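PDB 2VSD: CHIR AB1 from Gallus gallus, which is an avian immune receptor that probably binds the Fc region of an antibody through its immunoglobulin domain. Local coordinates for residues 33-44 with 66-77. Sequence-based numbering, arbitrary orientation.
Sequences AWVQLWLNGTLR and EDAGTYQCRYQV. With NAG (2-acetamido-2-deoxy-beta-D-glucopyranose), chain B.
The ring of Tyr71 is covered on one face by Leu39 where strands 33-39 and 69-77 pair antiparallel in one sheet of an immunoglobulin sandwich, the pair that conventionally forms strands C and F. Leu39 CD1 sits 3.8 Å from the ring centroid, a CH-pi contact, while Leu37 CD2 meets the ring carbon CD2. This is the tyrosine corner familiar from immunoglobulin domains: Tyr71 OH donates to Asp67 O at 2.7 Å, in the carbonyl plane and on a lone pair. A phenylalanine in its place would probably leave Asp67 O without its hydroxyl donor. Arg44, extended with CG anti to the backbone N (chi1 -169°), brings NH1 and NH2 to Asp67 OD1 in a salt bridge, the guanidinium and carboxylate planes only 10° apart, though both hydrogen bonds are weak and bent. Cys73, on the Tyr71 side, is disulfide-bonded to Cys26, tying the two sheets together. On the opposite face, Gln36 and Arg74 run side by side, and Arg74 NH1 forms a salt bridge with Asp46 of the second subunit. Asn40 carries the N-linked glycan on ND2, and its OD1 accepts from Thr70 N. Gln36 OE1 is gripped twice, by Arg74 NH1 at 2.8 Å and by Trp38 NE1, which approaches from above the carbonyl plane.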
loop_
_atom_site.group_PDB
_atom_site.type_symbol
_atom_site.label_atom_id
_atom_site.label_comp_id
_atom_site.label_asym_id
_atom_site.label_seq_id
_atom_site.Cartn_x
_atom_site.Cartn_y
_atom_site.Cartn_z
ATOM N N ALA A 33 7.949 -11.997 -1.768
ATOM C CA ALA A 33 7.722 -10.602 -1.368
ATOM C C ALA A 33 6.391 -10.064 -1.888
ATOM O O ALA A 33 5.858 -10.551 -2.885
ATOM C CB ALA A 33 8.877 -9.712 -1.822
ATOM N N TRP A 34 5.849 -9.092 -1.174
ATOM C CA TRP A 34 4.685 -8.323 -1.634
ATOM C C TRP A 34 5.230 -7.175 -2.454
ATOM O O TRP A 34 6.107 -6.475 -1.996
ATOM C CB TRP A 34 3.858 -7.810 -0.435
ATOM C CG TRP A 34 2.868 -8.836 -0.003
ATOM C CD1 TRP A 34 2.974 -9.699 1.068
ATOM C CD2 TRP A 34 1.640 -9.164 -0.658
ATOM N NE1 TRP A 34 1.869 -10.505 1.128
ATOM C CE2 TRP A 34 1.052 -10.227 0.067
ATOM C CE3 TRP A 34 0.962 -8.646 -1.765
ATOM C CZ2 TRP A 34 -0.172 -10.760 -0.269
ATOM C CZ3 TRP A 34 -0.254 -9.194 -2.115
ATOM C CH2 TRP A 34 -0.813 -10.241 -1.369
ATOM N N VAL A 35 4.737 -7.013 -3.680
ATOM C CA VAL A 35 5.278 -5.966 -4.550
ATOM C C VAL A 35 4.190 -4.916 -4.751
ATOM O O VAL A 35 3.031 -5.279 -4.941
ATOM C CB VAL A 35 5.718 -6.539 -5.892
ATOM C CG1 VAL A 35 6.435 -5.472 -6.718
ATOM C CG2 VAL A 35 6.642 -7.756 -5.676
ATOM N N GLN A 36 4.562 -3.638 -4.686
ATOM C CA GLN A 36 3.583 -2.561 -4.861
ATOM C C GLN A 36 3.876 -1.722 -6.102
ATOM O O GLN A 36 5.044 -1.380 -6.355
ATOM C CB GLN A 36 3.662 -1.635 -3.675
ATOM C CG GLN A 36 3.336 -2.342 -2.361
ATOM C CD GLN A 36 3.413 -1.446 -1.148
ATOM O OE1 GLN A 36 4.060 -0.389 -1.157
ATOM N NE2 GLN A 36 2.769 -1.892 -0.053
ATOM N N LEU A 37 2.827 -1.325 -6.817
ATOM C CA LEU A 37 2.990 -0.352 -7.874
ATOM C C LEU A 37 2.337 0.942 -7.416
ATOM O O LEU A 37 1.145 0.945 -7.098
ATOM C CB LEU A 37 2.349 -0.827 -9.191
ATOM C CG LEU A 37 2.599 0.106 -10.404
ATOM C CD1 LEU A 37 4.055 -0.004 -10.927
ATOM C CD2 LEU A 37 1.622 -0.259 -11.506
ATOM N N TRP A 38 3.109 2.023 -7.485
ATOM C CA TRP A 38 2.703 3.351 -7.017
ATOM C C TRP A 38 2.603 4.259 -8.218
ATOM O O TRP A 38 3.440 4.170 -9.148
ATOM C CB TRP A 38 3.766 3.924 -6.093
ATOM C CG TRP A 38 3.766 3.245 -4.766
ATOM C CD1 TRP A 38 4.097 1.941 -4.511
ATOM C CD2 TRP A 38 3.396 3.832 -3.516
ATOM N NE1 TRP A 38 3.985 1.689 -3.140
ATOM C CE2 TRP A 38 3.545 2.828 -2.518
ATOM C CE3 TRP A 38 2.977 5.120 -3.132
ATOM C CZ2 TRP A 38 3.252 3.056 -1.163
ATOM C CZ3 TRP A 38 2.698 5.364 -1.778
ATOM C CH2 TRP A 38 2.841 4.322 -0.799
ATOM N N LEU A 39 1.580 5.113 -8.206
ATOM C CA LEU A 39 1.367 6.103 -9.278
ATOM C C LEU A 39 1.271 7.491 -8.642
ATOM O O LEU A 39 0.412 7.700 -7.759
ATOM C CB LEU A 39 0.083 5.761 -10.077
ATOM C CG LEU A 39 -0.441 6.845 -11.040
ATOM C CD1 LEU A 39 0.669 7.281 -12.052
ATOM C CD2 LEU A 39 -1.685 6.389 -11.809
ATOM N N ASN A 40 2.156 8.422 -9.049
ATOM C CA ASN A 40 2.128 9.797 -8.514
ATOM C C ASN A 40 2.201 9.805 -6.983
ATOM O O ASN A 40 1.577 10.654 -6.304
ATOM C CB ASN A 40 0.870 10.559 -8.965
ATOM C CG ASN A 40 0.788 10.752 -10.469
ATOM O OD1 ASN A 40 1.737 10.463 -11.217
ATOM N ND2 ASN A 40 -0.406 11.205 -10.913
ATOM N N GLY A 41 2.957 8.856 -6.436
ATOM C CA GLY A 41 3.216 8.851 -4.985
ATOM C C GLY A 41 2.088 8.260 -4.151
ATOM O O GLY A 41 2.066 8.432 -2.916
ATOM N N THR A 42 1.149 7.562 -4.800
ATOM C CA THR A 42 0.052 6.882 -4.101
ATOM C C THR A 42 0.009 5.430 -4.605
ATOM O O THR A 42 0.202 5.177 -5.796
ATOM C CB THR A 42 -1.297 7.604 -4.381
ATOM O OG1 THR A 42 -1.269 8.925 -3.803
ATOM C CG2 THR A 42 -2.493 6.824 -3.829
ATOM N N LEU A 43 -0.209 4.483 -3.698
ATOM C CA LEU A 43 -0.290 3.062 -4.082
ATOM C C LEU A 43 -1.433 2.818 -5.060
ATOM O O LEU A 43 -2.598 3.246 -4.785
ATOM C CB LEU A 43 -0.504 2.193 -2.813
ATOM C CG LEU A 43 -0.747 0.707 -3.073
ATOM C CD1 LEU A 43 0.606 0.130 -3.396
ATOM C CD2 LEU A 43 -1.377 -0.056 -1.854
ATOM N N ARG A 44 -1.111 2.143 -6.187
ATOM C CA ARG A 44 -2.139 1.750 -7.138
ATOM C C ARG A 44 -2.537 0.272 -7.024
ATOM O O ARG A 44 -3.718 -0.036 -6.805
ATOM C CB ARG A 44 -1.757 2.121 -8.590
ATOM C CG ARG A 44 -2.965 1.955 -9.512
ATOM C CD ARG A 44 -2.728 2.369 -10.917
ATOM N NE ARG A 44 -3.951 2.110 -11.687
ATOM C CZ ARG A 44 -4.140 2.399 -12.970
ATOM N NH1 ARG A 44 -3.197 3.026 -13.676
ATOM N NH2 ARG A 44 -5.306 2.084 -13.539
ATOM N N GLU A 66 -6.110 9.723 -16.548
ATOM C CA GLU A 66 -5.452 9.703 -15.240
ATOM C C GLU A 66 -4.478 8.543 -15.054
ATOM O O GLU A 66 -3.769 8.482 -14.047
ATOM C CB GLU A 66 -6.466 9.815 -14.087
ATOM C CG GLU A 66 -7.267 11.154 -14.169
ATOM C CD GLU A 66 -8.269 11.293 -13.036
ATOM O OE1 GLU A 66 -8.564 10.275 -12.378
ATOM O OE2 GLU A 66 -8.770 12.426 -12.820
ATOM N N ASP A 67 -4.418 7.653 -16.048
ATOM C CA ASP A 67 -3.425 6.577 -16.055
ATOM C C ASP A 67 -2.026 7.106 -16.340
ATOM O O ASP A 67 -1.058 6.470 -16.004
ATOM C CB ASP A 67 -3.765 5.472 -17.088
ATOM C CG ASP A 67 -4.911 4.595 -16.640
ATOM O OD1 ASP A 67 -4.945 4.223 -15.448
ATOM O OD2 ASP A 67 -5.774 4.275 -17.479
ATOM N N ALA A 68 -1.936 8.281 -16.945
ATOM C CA ALA A 68 -0.642 8.895 -17.219
ATOM C C ALA A 68 0.054 9.239 -15.899
ATOM O O ALA A 68 -0.598 9.423 -14.884
ATOM C CB ALA A 68 -0.850 10.167 -18.060
ATOM N N GLY A 69 1.379 9.295 -15.893
ATOM C CA GLY A 69 2.040 9.838 -14.702
ATOM C C GLY A 69 3.266 9.063 -14.296
ATOM O O GLY A 69 3.855 8.318 -15.100
ATOM N N THR A 70 3.646 9.230 -13.033
ATOM C CA THR A 70 4.932 8.702 -12.574
ATOM C C THR A 70 4.747 7.396 -11.821
ATOM O O THR A 70 4.149 7.379 -10.730
ATOM C CB THR A 70 5.647 9.699 -11.681
ATOM O OG1 THR A 70 5.696 10.949 -12.350
ATOM C CG2 THR A 70 7.100 9.200 -11.389
ATOM N N TYR A 71 5.214 6.312 -12.431
ATOM C CA TYR A 71 5.146 4.979 -11.822
ATOM C C TYR A 71 6.425 4.586 -11.090
ATOM O O TYR A 71 7.532 4.826 -11.572
ATOM C CB TYR A 71 4.796 3.913 -12.851
ATOM C CG TYR A 71 3.342 3.984 -13.288
ATOM C CD1 TYR A 71 2.950 4.836 -14.339
ATOM C CD2 TYR A 71 2.365 3.227 -12.638
ATOM C CE1 TYR A 71 1.619 4.906 -14.758
ATOM C CE2 TYR A 71 1.002 3.314 -13.040
ATOM C CZ TYR A 71 0.662 4.149 -14.095
ATOM O OH TYR A 71 -0.660 4.248 -14.487
ATOM N N GLN A 72 6.251 3.962 -9.931
ATOM C CA GLN A 72 7.371 3.429 -9.152
ATOM C C GLN A 72 6.971 2.120 -8.542
ATOM O O GLN A 72 5.769 1.859 -8.375
ATOM C CB GLN A 72 7.748 4.395 -8.038
ATOM C CG GLN A 72 8.421 5.649 -8.517
ATOM C CD GLN A 72 8.509 6.676 -7.422
ATOM O OE1 GLN A 72 7.494 7.209 -6.979
ATOM N NE2 GLN A 72 9.723 6.936 -6.945
ATOM N N CYS A 73 7.953 1.303 -8.154
ATOM C CA CYS A 73 7.618 0.083 -7.413
ATOM C C CYS A 73 8.467 -0.050 -6.145
ATOM O O CYS A 73 9.548 0.553 -6.057
ATOM C CB CYS A 73 7.646 -1.179 -8.310
ATOM S SG CYS A 73 9.283 -1.730 -8.885
ATOM N N ARG A 74 7.921 -0.798 -5.178
ATOM C CA ARG A 74 8.444 -0.944 -3.823
ATOM C C ARG A 74 8.155 -2.394 -3.468
ATOM O O ARG A 74 7.136 -2.947 -3.897
ATOM C CB ARG A 74 7.601 -0.026 -2.930
ATOM C CG ARG A 74 7.950 0.094 -1.509
ATOM C CD ARG A 74 7.139 1.232 -0.988
ATOM N NE ARG A 74 7.326 1.470 0.432
ATOM C CZ ARG A 74 6.397 1.320 1.363
ATOM N NH1 ARG A 74 5.173 0.879 1.075
ATOM N NH2 ARG A 74 6.726 1.581 2.618
ATOM N N TYR A 75 9.007 -3.038 -2.678
ATOM C CA TYR A 75 8.656 -4.391 -2.204
ATOM C C TYR A 75 8.960 -4.557 -0.725
ATOM O O TYR A 75 9.733 -3.776 -0.179
ATOM C CB TYR A 75 9.288 -5.507 -3.048
ATOM C CG TYR A 75 10.787 -5.612 -2.949
ATOM C CD1 TYR A 75 11.616 -4.793 -3.722
ATOM C CD2 TYR A 75 11.386 -6.559 -2.112
ATOM C CE1 TYR A 75 13.013 -4.885 -3.644
ATOM C CE2 TYR A 75 12.783 -6.663 -2.023
ATOM C CZ TYR A 75 13.591 -5.818 -2.789
ATOM O OH TYR A 75 14.983 -5.899 -2.733
ATOM N N GLN A 76 8.281 -5.533 -0.109
ATOM C CA GLN A 76 8.274 -5.722 1.340
ATOM C C GLN A 76 8.251 -7.192 1.711
ATOM O O GLN A 76 7.610 -8.025 1.055
ATOM C CB GLN A 76 7.046 -5.047 1.993
ATOM C CG GLN A 76 6.882 -3.566 1.731
ATOM C CD GLN A 76 5.758 -2.955 2.565
ATOM O OE1 GLN A 76 4.667 -3.531 2.683
ATOM N NE2 GLN A 76 6.024 -1.794 3.147
ATOM N N VAL A 77 8.953 -7.494 2.800
ATOM C CA VAL A 77 8.941 -8.824 3.386
ATOM C C VAL A 77 8.686 -8.694 4.891
ATOM O O VAL A 77 8.945 -7.654 5.475
ATOM C CB VAL A 77 10.283 -9.577 3.143
ATOM C CG1 VAL A 77 10.477 -9.828 1.659
ATOM C CG2 VAL A 77 11.455 -8.796 3.726
HETATM C C1 NAG B . -0.649 11.455 -12.324
HETATM C C2 NAG B . -2.172 11.583 -12.463
HETATM C C3 NAG B . -2.629 12.095 -13.851
HETATM C C4 NAG B . -1.745 13.249 -14.339
HETATM C C5 NAG B . -0.258 12.917 -14.107
HETATM C C6 NAG B . 0.731 14.024 -14.512
HETATM C C7 NAG B . -3.428 10.043 -10.979
HETATM C C8 NAG B . -3.158 10.967 -9.862
HETATM N N2 NAG B . -2.879 10.324 -12.176
HETATM O O3 NAG B . -4.004 12.480 -13.766
HETATM O O4 NAG B . -1.831 13.487 -15.735
HETATM O O5 NAG B . -0.039 12.653 -12.726
HETATM O O6 NAG B . 0.348 15.234 -13.857
HETATM O O7 NAG B . -4.103 9.018 -10.709
HETATM O O HOH W 1 2.531 -2.060 3.094
HETATM O O HOH W 2 3.303 12.922 -12.224
HETATM O O HOH W 3 4.784 7.028 -7.832
HETATM O O HOH W 4 -6.746 2.107 -16.383
#